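Local atomic coordinates of surface layer protein (Geobacillus stearothermophilus, PDB entry 4UJ7), a protein that binds calcium and probably self-assembles into the crystalline surface layer of the bacterial cell, this chain being its domains 5 and 6. Residues P13-A19 against K36-Q42; E59-V65 against V77-A83. All blocks are in the same frame, centred on the assembly; numbering follows the deposited sequence. Where two conformers were deposited one is given.

Contact 1. Residues P13-A19 against K36-Q42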
loop_
_atom_site.group_PDB
_atom_site.type_symbol
_atom_site.label_atom_id
_atom_site.label_comp_id
_atom_site.label_asym_id
_atom_site.label_seq_id
_atom_site.Cartn_x
_atom_site.Cartn_y
_atom_site.Cartn_z
ATOM N N PRO A 13 13.065 2.966 -25.699
ATOM C CA PRO A 13 12.920 3.227 -24.260
ATOM C C PRO A 13 14.031 2.616 -23.418
ATOM O O PRO A 13 14.418 1.470 -23.637
ATOM C CB PRO A 13 11.567 2.581 -23.915
ATOM C CG PRO A 13 10.826 2.552 -25.213
ATOM C CD PRO A 13 11.884 2.264 -26.238
ATOM N N VAL A 14 14.532 3.411 -22.472
ATOM C CA VAL A 14 15.555 3.004 -21.520
ATOM C C VAL A 14 15.075 3.430 -20.123
ATOM O O VAL A 14 14.312 4.380 -20.014
ATOM C CB VAL A 14 16.910 3.681 -21.879
ATOM C CG1 VAL A 14 16.858 5.196 -21.690
ATOM C CG2 VAL A 14 18.062 3.080 -21.093
ATOM N N LEU A 15 15.503 2.746 -19.061
ATOM C CA LEU A 15 15.171 3.242 -17.706
ATOM C C LEU A 15 15.728 4.648 -17.450
ATOM O O LEU A 15 16.926 4.867 -17.621
ATOM C CB LEU A 15 15.682 2.289 -16.616
ATOM C CG LEU A 15 15.375 2.707 -15.166
ATOM C CD1 LEU A 15 13.874 2.703 -14.876
ATOM C CD2 LEU A 15 16.103 1.819 -14.162
ATOM N N GLU A 16 14.865 5.581 -17.044
ATOM C CA GLU A 16 15.255 6.965 -16.748
ATOM C C GLU A 16 15.092 7.358 -15.268
ATOM O O GLU A 16 15.961 8.024 -14.699
ATOM C CB GLU A 16 14.446 7.913 -17.642
ATOM C CG GLU A 16 14.811 9.392 -17.503
ATOM C CD GLU A 16 15.936 9.819 -18.427
ATOM O OE1 GLU A 16 16.431 8.981 -19.207
ATOM O OE2 GLU A 16 16.319 11.012 -18.386
ATOM N N THR A 17 13.974 6.953 -14.651
ATOM C CA THR A 17 13.590 7.410 -13.313
ATOM C C THR A 17 13.082 6.179 -12.541
ATOM O O THR A 17 12.243 5.431 -13.069
ATOM C CB THR A 17 12.454 8.471 -13.402
ATOM O OG1 THR A 17 12.902 9.601 -14.176
ATOM C CG2 THR A 17 12.007 8.974 -12.019
ATOM N N ILE A 18 13.595 5.983 -11.322
ATOM C CA ILE A 18 12.961 5.074 -10.348
ATOM C C ILE A 18 12.033 5.942 -9.514
ATOM O O ILE A 18 12.451 6.479 -8.484
ATOM C CB ILE A 18 13.976 4.339 -9.447
ATOM C CG1 ILE A 18 14.981 3.589 -10.319
ATOM C CG2 ILE A 18 13.284 3.351 -8.482
ATOM C CD1 ILE A 18 16.136 2.978 -9.547
ATOM N N ALA A 19 10.789 6.087 -9.964
ATOM C CA ALA A 19 9.830 6.924 -9.262
ATOM C C ALA A 19 9.383 6.285 -7.938
ATOM O O ALA A 19 9.286 5.059 -7.837
ATOM C CB ALA A 19 8.628 7.225 -10.152
ATOM N N LYS A 36 5.641 2.780 -2.698
ATOM C CA LYS A 36 5.609 2.234 -4.041
ATOM C C LYS A 36 6.679 2.781 -4.938
ATOM O O LYS A 36 6.990 3.970 -4.892
ATOM C CB LYS A 36 4.248 2.459 -4.680
ATOM C CG LYS A 36 3.196 1.524 -4.105
ATOM C CD LYS A 36 1.832 1.849 -4.668
ATOM C CE LYS A 36 0.828 0.817 -4.187
ATOM N NZ LYS A 36 -0.535 1.296 -4.522
ATOM N N VAL A 37 7.228 1.883 -5.738
ATOM C CA VAL A 37 8.213 2.216 -6.760
ATOM C C VAL A 37 7.562 1.996 -8.116
ATOM O O VAL A 37 6.874 0.992 -8.326
ATOM C CB VAL A 37 9.449 1.288 -6.625
ATOM C CG1 VAL A 37 10.264 1.246 -7.917
ATOM C CG2 VAL A 37 10.276 1.726 -5.435
ATOM N N THR A 38 7.793 2.931 -9.038
ATOM C CA THR A 38 7.392 2.743 -10.440
ATOM C C THR A 38 8.549 3.113 -11.363
ATOM O O THR A 38 9.028 4.239 -11.347
ATOM C CB THR A 38 6.146 3.558 -10.850
ATOM O OG1 THR A 38 5.084 3.370 -9.907
ATOM C CG2 THR A 38 5.646 3.103 -12.221
ATOM N N LEU A 39 8.992 2.144 -12.156
ATOM C CA LEU A 39 10.112 2.354 -13.083
ATOM C C LEU A 39 9.607 3.035 -14.331
ATOM O O LEU A 39 8.616 2.598 -14.892
ATOM C CB LEU A 39 10.766 1.015 -13.464
ATOM C CG LEU A 39 11.337 0.146 -12.336
ATOM C CD1 LEU A 39 12.065 -1.062 -12.898
ATOM C CD2 LEU A 39 12.257 0.920 -11.412
ATOM N N LYS A 40 10.260 4.125 -14.744
ATOM C CA LYS A 40 9.809 4.900 -15.897
ATOM C C LYS A 40 10.908 5.131 -16.929
ATOM O O LYS A 40 12.068 5.304 -16.591
ATOM C CB LYS A 40 9.179 6.236 -15.454
ATOM C CG LYS A 40 7.890 6.058 -14.656
ATOM C CD LYS A 40 7.333 7.372 -14.131
ATOM C CE LYS A 40 6.077 7.123 -13.312
ATOM N NZ LYS A 40 5.444 8.390 -12.831
ATOM N N ASP A 41 10.517 5.127 -18.195
ATOM C CA ASP A 41 11.446 5.468 -19.267
ATOM C C ASP A 41 11.576 6.981 -19.444
ATOM O O ASP A 41 10.998 7.756 -18.679
ATOM C CB ASP A 41 11.112 4.746 -20.584
ATOM C CG ASP A 41 9.789 5.184 -21.210
ATOM O OD1 ASP A 41 9.269 6.284 -20.933
ATOM O OD2 ASP A 41 9.254 4.387 -22.005
ATOM N N GLN A 42 12.343 7.383 -20.459
ATOM C CA GLN A 42 12.637 8.808 -20.682
ATOM C C GLN A 42 11.410 9.601 -21.144
ATOM O O GLN A 42 11.405 10.835 -21.111
ATOM C CB GLN A 42 13.829 8.989 -21.644
ATOM C CG GLN A 42 13.606 8.553 -23.092
ATOM C CD GLN A 42 14.016 7.113 -23.375
ATOM O OE1 GLN A 42 13.580 6.179 -22.700
ATOM N NE2 GLN A 42 14.853 6.928 -24.394
HETATM O O HOH W 1 11.309 9.658 -16.623
#
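The carbonyl oxygen of K40 is gripped by two successive amides of the neighbouring segment: E16 N lies 2.8 Å from K40 O, in the carbonyl plane, and T17 N donates to the same oxygen from a tilted position. Two residues set against one make a classic beta bulge. K40 N bonds back to T17 O at 2.9 Å within the bulge, and regular antiparallel pairing follows at A19 and T38, which exchange two backbone bonds.

On the N-terminal side of E16 a side chain joins the two segments. The Q42 chain bends at chi2 (-92°) and brings OE1 to V14 N at 2.9 Å, where a nearly straight bond (168°) uses a lone pair in the carbonyl plane; Q42 NE2 is held in turn by N12 O. E16 crosses Q42 at about a right angle, its OE1 3.6 Å from Q42 CB. A water bridges T17 OG1 and D41 O, donating to the carbonyl.

The apolar face is carried by I18, V37 and L39. I18 CG2 sits 3.7 Å from V37 CG1 and also meets L39 CD2, while L15 CD1 reaches L39 CB at 3.8 Å. I18 and V37 both continue onto I91 of strand 85-93, in the facing sheet of the Big-like sandwich.

The chemistry implies that the polar attachment of this outermost strand changes character along its length: backbone bonds at the bulge and after it, a glutamine amide before it.

Contact 2. Residues E59-V65 against V77-A83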
loop_
_atom_site.group_PDB
_atom_site.type_symbol
_atom_site.label_atom_id
_atom_site.label_comp_id
_atom_site.label_asym_id
_atom_site.label_seq_id
_atom_site.Cartn_x
_atom_site.Cartn_y
_atom_site.Cartn_z
ATOM N N GLU A 59 20.681 -2.834 11.443
ATOM C CA GLU A 59 20.373 -2.784 12.871
ATOM C C GLU A 59 19.304 -1.729 13.185
ATOM O O GLU A 59 18.631 -1.821 14.211
ATOM C CB GLU A 59 21.631 -2.582 13.734
ATOM C CG GLU A 59 22.190 -1.167 13.760
ATOM C CD GLU A 59 23.242 -0.925 12.693
ATOM O OE1 GLU A 59 23.213 -1.606 11.645
ATOM O OE2 GLU A 59 24.106 -0.047 12.904
ATOM N N THR A 60 19.147 -0.751 12.282
ATOM C CA THR A 60 18.139 0.309 12.400
ATOM C C THR A 60 16.835 -0.079 11.699
ATOM O O THR A 60 15.768 -0.006 12.304
ATOM C CB THR A 60 18.667 1.654 11.859
ATOM O OG1 THR A 60 19.829 2.039 12.613
ATOM C CG2 THR A 60 17.603 2.755 11.987
ATOM N N ALA A 61 16.941 -0.496 10.436
ATOM C CA ALA A 61 15.767 -0.894 9.647
ATOM C C ALA A 61 16.143 -1.959 8.636
ATOM O O ALA A 61 17.226 -1.920 8.068
ATOM C CB ALA A 61 15.167 0.306 8.905
ATOM N N THR A 62 15.228 -2.894 8.402
ATOM C CA THR A 62 15.385 -3.848 7.303
ATOM C C THR A 62 14.367 -3.592 6.200
ATOM O O THR A 62 13.385 -2.863 6.407
ATOM C CB THR A 62 15.276 -5.311 7.764
ATOM O OG1 THR A 62 13.999 -5.525 8.357
ATOM C CG2 THR A 62 16.361 -5.637 8.788
ATOM N N VAL A 63 14.595 -4.193 5.038
ATOM C CA VAL A 63 13.795 -3.862 3.864
ATOM C C VAL A 63 13.567 -5.071 2.964
ATOM O O VAL A 63 14.407 -5.983 2.897
ATOM C CB VAL A 63 14.440 -2.696 3.079
ATOM C CG1 VAL A 63 15.744 -3.126 2.412
ATOM C CG2 VAL A 63 13.466 -2.112 2.063
ATOM N N SER A 64 12.416 -5.095 2.292
ATOM C CA SER A 64 12.132 -6.123 1.312
ATOM C C SER A 64 11.302 -5.521 0.190
ATOM O O SER A 64 10.814 -4.392 0.312
ATOM C CB SER A 64 11.394 -7.295 1.959
ATOM O OG SER A 64 10.146 -6.865 2.480
ATOM N N VAL A 65 11.187 -6.240 -0.917
ATOM C CA VAL A 65 10.467 -5.737 -2.089
ATOM C C VAL A 65 9.562 -6.809 -2.672
ATOM O O VAL A 65 9.918 -8.004 -2.725
ATOM C CB VAL A 65 11.441 -5.144 -3.149
ATOM C CG1 VAL A 65 12.469 -6.164 -3.639
ATOM C CG2 VAL A 65 10.691 -4.545 -4.333
ATOM N N VAL A 77 7.728 -1.601 -1.698
ATOM C CA VAL A 77 8.872 -1.760 -0.782
ATOM C C VAL A 77 8.343 -1.715 0.646
ATOM O O VAL A 77 7.548 -0.833 1.010
ATOM C CB VAL A 77 9.931 -0.653 -1.001
ATOM C CG1 VAL A 77 11.043 -0.753 0.036
ATOM C CG2 VAL A 77 10.481 -0.697 -2.417
ATOM N N THR A 78 8.776 -2.671 1.470
ATOM C CA THR A 78 8.401 -2.717 2.893
ATOM C C THR A 78 9.605 -2.435 3.765
ATOM O O THR A 78 10.657 -3.048 3.582
ATOM C CB THR A 78 7.812 -4.096 3.261
ATOM O OG1 THR A 78 6.602 -4.270 2.527
ATOM C CG2 THR A 78 7.517 -4.188 4.765
ATOM N N VAL A 79 9.461 -1.500 4.705
ATOM C CA VAL A 79 10.519 -1.144 5.643
ATOM C C VAL A 79 10.104 -1.536 7.064
ATOM O O VAL A 79 9.024 -1.177 7.530
ATOM C CB VAL A 79 10.868 0.378 5.570
ATOM C CG1 VAL A 79 11.928 0.763 6.605
ATOM C CG2 VAL A 79 11.271 0.793 4.151
ATOM N N ASN A 80 10.970 -2.293 7.748
ATOM C CA ASN A 80 10.730 -2.742 9.115
ATOM C C ASN A 80 11.588 -1.951 10.087
ATOM O O ASN A 80 12.820 -1.945 9.967
ATOM C CB ASN A 80 11.055 -4.242 9.218
ATOM C CG ASN A 80 10.307 -5.075 8.177
ATOM O OD1 ASN A 80 9.084 -5.214 8.248
ATOM N ND2 ASN A 80 11.040 -5.640 7.206
ATOM N N GLY A 81 10.941 -1.251 11.019
ATOM C CA GLY A 81 11.652 -0.480 12.050
ATOM C C GLY A 81 12.172 -1.407 13.135
ATOM O O GLY A 81 11.391 -2.011 13.871
ATOM N N VAL A 82 13.496 -1.557 13.188
ATOM C CA VAL A 82 14.141 -2.501 14.125
ATOM C C VAL A 82 14.628 -1.811 15.406
ATOM O O VAL A 82 14.354 -2.296 16.506
ATOM C CB VAL A 82 15.293 -3.276 13.433
ATOM C CG1 VAL A 82 16.082 -4.112 14.441
ATOM C CG2 VAL A 82 14.744 -4.163 12.316
ATOM N N ALA A 83 15.344 -0.700 15.259
ATOM C CA ALA A 83 15.815 0.095 16.410
ATOM C C ALA A 83 15.851 1.588 16.099
ATOM O O ALA A 83 16.068 1.990 14.955
ATOM C CB ALA A 83 17.192 -0.384 16.860
#
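The beta hairpin formed by strands 61-65 and 74-81 brings T62 opposite N80 and S64 opposite T78 as antiparallel hydrogen-bonded pairs. N80 N reaches T62 O at 2.8 Å in an almost straight bond (173°), and T62 N returns one to N80 O.

The same pair is joined through its side chains: N80 ND2 donates to T62 OG1 over 3.2 Å, the hydroxyl lying somewhat out of the amide plane. T62 OG1 stands between its own backbone N and carbonyl carbon (chi1 60°), a placing that also brings it 3.3 Å from N80 CB. With an alanine in place of N80 the carboxamide is gone, and T62 OG1 would probably lose its ND2 donor, leaving the hydroxyl freer to turn.

On the other face V63 CG2 presses on V77 CG1 at 3.4 Å, tighter than usual for two carbons, and A61 CB lies 4.0 Å from V79 CG1. V63 and V79 also touch I89 of the facing sheet.

Where 61-65 begins and 74-81 ends, T60 O accepts from V82 N at 2.9 Å and from A83 N at 3.1 Å, both approaching one face of its carbonyl plane. One apolar face packed on a second sheet, the other carrying T62, S64, T78 and N80, is the arrangement of a beta sandwich such as this Big-like domain.

In the fold
Contacts 1 and 2 lie at the two margins of one four-stranded antiparallel sheet, each joining an outermost strand, 15-20 or 61-65, to an inner one. The inner strands 32-41 and 74-81 are neighbours, and V37 CG2 meets V77 CG2 at 3.9 Å, although the contact centres are about 23 Å apart. I18, V37 and L39 in contact 1 and A61, V77 and V79 in contact 2 are buried, while T17, K40, T62 and S64 lie on the opposite, more open face. Contact 1 has a bulge, a glutamine and a water, and its K36 NZ bonds to D119 O, of a calcium-site residue; contact 2, away from those sites, keeps regular pairing and adds an asparagine–threonine bond.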